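Local coordinates for protein serine proteinase inhibitor 1 (Myxoma virus, PDB 6BJ5) that inhibits serine proteases as a viral member of the serpin family and is important for virulence of the virus, at residues L47-G52 against S96-S101. Sequence-based numbering, arbitrary orientation.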
ATOM      1  N   LEU A  47      14.122  -0.058  -8.549  1.00 30.57           N
ATOM      2  CA  LEU A  47      14.664  -1.296  -9.119  1.00 29.10           C
ATOM      3  C   LEU A  47      14.920  -1.164 -10.606  1.00 35.84           C
ATOM      4  O   LEU A  47      15.770  -1.866 -11.162  1.00 44.44           O
ATOM      5  CB  LEU A  47      13.687  -2.448  -8.893  1.00 25.20           C
ATOM      6  CG  LEU A  47      14.124  -3.840  -9.353  1.00 24.68           C
ATOM      7  CD1 LEU A  47      15.326  -4.294  -8.570  1.00 26.82           C
ATOM      8  CD2 LEU A  47      13.020  -4.855  -9.192  1.00 24.87           C
ATOM      9  N   ARG A  48      14.210  -0.259 -11.246  1.00 38.32           N
ATOM     10  CA  ARG A  48      14.258  -0.097 -12.683  1.00 42.69           C
ATOM     11  C   ARG A  48      15.529   0.638 -13.109  1.00 40.97           C
ATOM     12  O   ARG A  48      16.067   0.376 -14.189  1.00 28.96           O
ATOM     13  CB  ARG A  48      12.961   0.600 -13.086  1.00 36.99           C
ATOM     14  CG  ARG A  48      12.751   0.852 -14.495  1.00 30.93           C
ATOM     15  CD  ARG A  48      11.370   1.447 -14.683  1.00 24.02           C
ATOM     16  NE  ARG A  48      11.360   2.126 -15.965  1.00 38.60           N
ATOM     17  CZ  ARG A  48      11.226   1.501 -17.126  1.00 37.48           C
ATOM     18  NH1 ARG A  48      11.065   0.171 -17.164  1.00 25.63           N
ATOM     19  NH2 ARG A  48      11.271   2.215 -18.243  1.00 29.81           N
ATOM     20  N   ILE A  49      16.047   1.523 -12.257  1.00 39.97           N
ATOM     21  CA  ILE A  49      17.289   2.221 -12.543  1.00 31.38           C
ATOM     22  C   ILE A  49      18.451   1.244 -12.610  1.00 31.07           C
ATOM     23  O   ILE A  49      19.468   1.533 -13.236  1.00 37.49           O
ATOM     24  CB  ILE A  49      17.528   3.295 -11.456  1.00 41.87           C
ATOM     25  CG1 ILE A  49      16.374   4.300 -11.435  1.00 42.89           C
ATOM     26  CG2 ILE A  49      18.842   4.021 -11.663  1.00 30.26           C
ATOM     27  CD1 ILE A  49      16.228   5.058 -12.727  1.00 40.29           C
ATOM     28  N   ALA A  50      18.306   0.065 -12.020  1.00 27.87           N
ATOM     29  CA  ALA A  50      19.347  -0.945 -12.065  1.00 32.47           C
ATOM     30  C   ALA A  50      19.183  -1.942 -13.208  1.00 31.58           C
ATOM     31  O   ALA A  50      20.135  -2.673 -13.515  1.00 31.60           O
ATOM     32  CB  ALA A  50      19.385  -1.710 -10.734  1.00 22.19           C
ATOM     33  N   ALA A  51      18.008  -2.014 -13.829  1.00 28.66           N
ATOM     34  CA  ALA A  51      17.726  -3.065 -14.797  1.00 36.22           C
ATOM     35  C   ALA A  51      18.065  -2.629 -16.226  1.00 35.74           C
ATOM     36  O   ALA A  51      18.230  -1.443 -16.532  1.00 29.22           O
ATOM     37  CB  ALA A  51      16.256  -3.486 -14.719  1.00 30.61           C
ATOM     38  N   GLY A  52      18.201  -3.616 -17.104  1.00 38.63           N
ATOM     39  CA  GLY A  52      18.365  -3.335 -18.515  1.00 31.16           C
ATOM     40  C   GLY A  52      17.636  -4.369 -19.349  1.00 31.21           C
ATOM     41  O   GLY A  52      17.214  -5.421 -18.850  1.00 30.73           O
ATOM     42  N   SER A  96      21.744  11.000  -7.613  1.00 44.70           N
ATOM     43  CA  SER A  96      21.197  12.231  -8.194  1.00 56.72           C
ATOM     44  C   SER A  96      19.681  12.203  -8.299  1.00 65.91           C
ATOM     45  O   SER A  96      19.044  13.263  -8.349  1.00 74.96           O
ATOM     46  CB  SER A  96      21.785  12.488  -9.576  1.00 53.72           C
ATOM     47  OG  SER A  96      21.446  11.438 -10.457  1.00 65.48           O
ATOM     48  N   ARG A  97      19.095  11.018  -8.400  1.00 59.72           N
ATOM     49  CA  ARG A  97      17.668  10.908  -8.626  1.00 49.24           C
ATOM     50  C   ARG A  97      16.863  10.703  -7.359  1.00 41.21           C
ATOM     51  O   ARG A  97      15.682  11.056  -7.345  1.00 45.23           O
ATOM     52  CB  ARG A  97      17.378   9.746  -9.560  1.00 37.08           C
ATOM     53  CG  ARG A  97      18.026   9.897 -10.858  1.00 39.78           C
ATOM     54  CD  ARG A  97      17.439   8.866 -11.741  1.00 50.78           C
ATOM     55  NE  ARG A  97      16.033   8.714 -11.425  1.00 56.75           N
ATOM     56  CZ  ARG A  97      15.110   8.396 -12.320  1.00 60.61           C
ATOM     57  NH1 ARG A  97      15.465   8.202 -13.595  1.00 64.15           N
ATOM     58  NH2 ARG A  97      13.843   8.282 -11.935  1.00 42.20           N
ATOM     59  N   PHE A  98      17.454  10.146  -6.299  1.00 34.41           N
ATOM     60  CA  PHE A  98      16.700   9.876  -5.082  1.00 29.48           C
ATOM     61  C   PHE A  98      17.308  10.561  -3.872  1.00 41.69           C
ATOM     62  O   PHE A  98      16.976  10.197  -2.734  1.00 45.23           O
ATOM     63  CB  PHE A  98      16.571   8.371  -4.849  1.00 29.40           C
ATOM     64  CG  PHE A  98      16.086   7.646  -6.054  1.00 32.21           C
ATOM     65  CD1 PHE A  98      16.932   6.813  -6.764  1.00 29.84           C
ATOM     66  CD2 PHE A  98      14.777   7.795  -6.479  1.00 23.17           C
ATOM     67  CE1 PHE A  98      16.489   6.148  -7.905  1.00 28.24           C
ATOM     68  CE2 PHE A  98      14.332   7.149  -7.610  1.00 21.54           C
ATOM     69  CZ  PHE A  98      15.188   6.316  -8.326  1.00 28.33           C
ATOM     70  N   ASN A  99      18.210  11.519  -4.093  1.00 47.79           N
ATOM     71  CA  ASN A  99      18.783  12.330  -3.025  1.00 50.21           C
ATOM     72  C   ASN A  99      19.283  11.449  -1.887  1.00 43.67           C
ATOM     73  O   ASN A  99      19.060  11.732  -0.711  1.00 50.69           O
ATOM     74  CB  ASN A  99      17.772  13.352  -2.510  1.00 45.51           C
ATOM     75  CG  ASN A  99      18.436  14.551  -1.865  1.00 62.64           C
ATOM     76  OD1 ASN A  99      19.480  15.020  -2.327  1.00 65.23           O
ATOM     77  ND2 ASN A  99      17.836  15.054  -0.784  1.00 75.36           N
ATOM     78  N   THR A 100      19.916  10.338  -2.242  1.00 39.63           N
ATOM     79  CA  THR A 100      20.418   9.408  -1.241  1.00 46.35           C
ATOM     80  C   THR A 100      21.440   8.500  -1.909  1.00 49.98           C
ATOM     81  O   THR A 100      21.384   8.265  -3.118  1.00 51.93           O
ATOM     82  CB  THR A 100      19.282   8.586  -0.605  1.00 42.51           C
ATOM     83  OG1 THR A 100      19.771   7.909   0.554  1.00 46.22           O
ATOM     84  CG2 THR A 100      18.755   7.540  -1.573  1.00 48.08           C
ATOM     85  N   SER A 101      22.387   8.008  -1.115  1.00 47.29           N
ATOM     86  CA  SER A 101      23.487   7.207  -1.626  1.00 47.06           C
ATOM     87  C   SER A 101      23.294   5.748  -1.267  1.00 38.69           C
ATOM     88  O   SER A 101      22.757   5.423  -0.202  1.00 42.03           O
ATOM     89  CB  SER A 101      24.841   7.689  -1.105  1.00 51.58           C
ATOM     90  OG  SER A 101      25.229   8.882  -1.769  1.00 53.66           O
TER
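Ile-49, near the C-terminal end of helix 37-49, meets Arg-97 and Phe-98 near the end of helix 88-98, joining two helices of the serpin fold at the protein surface. The contact is small, burying about 122 Å² in all, and a single branch of the isoleucine makes it. With CG1 anti to the carbonyl carbon (chi1 -60°), that branch serves both partners: its inner carbon meets the phenylalanine and its end the arginine. CG1 lies at the edge of the Phe-98 ring and in its plane, 3.9 Å from CZ, an apolar contact in which the two chains run alongside one another in opposing senses. CD1 sits over one face of the Arg-97 guanidinium, off-centre and 3.3 Å from NH1. Isoleucine suits this place through the length and apolarity of its CG1-CD1 arm, whose two successive carbons reach a ring edge and a flat cation without asking for polar partners.

Arginine suits this partly exposed position because its planar head offers a face to the methyl while NH2 makes a weak hydrogen bond to Glu-63 O and NH1 a long, weak ion pair with Glu-93. The bend at chi3 (36°) helps turn the head over the isoleucine. Phenylalanine fits because its flat ring can take apolar contacts at both edge and face; it also meets the ring of Phe-94, the planes inclined. Besides the edge given to Ile-49, the Phe-98 ring is packed on one face by its neighbour in sequence, with Arg-97 CB 4.0 Å above the ring centre.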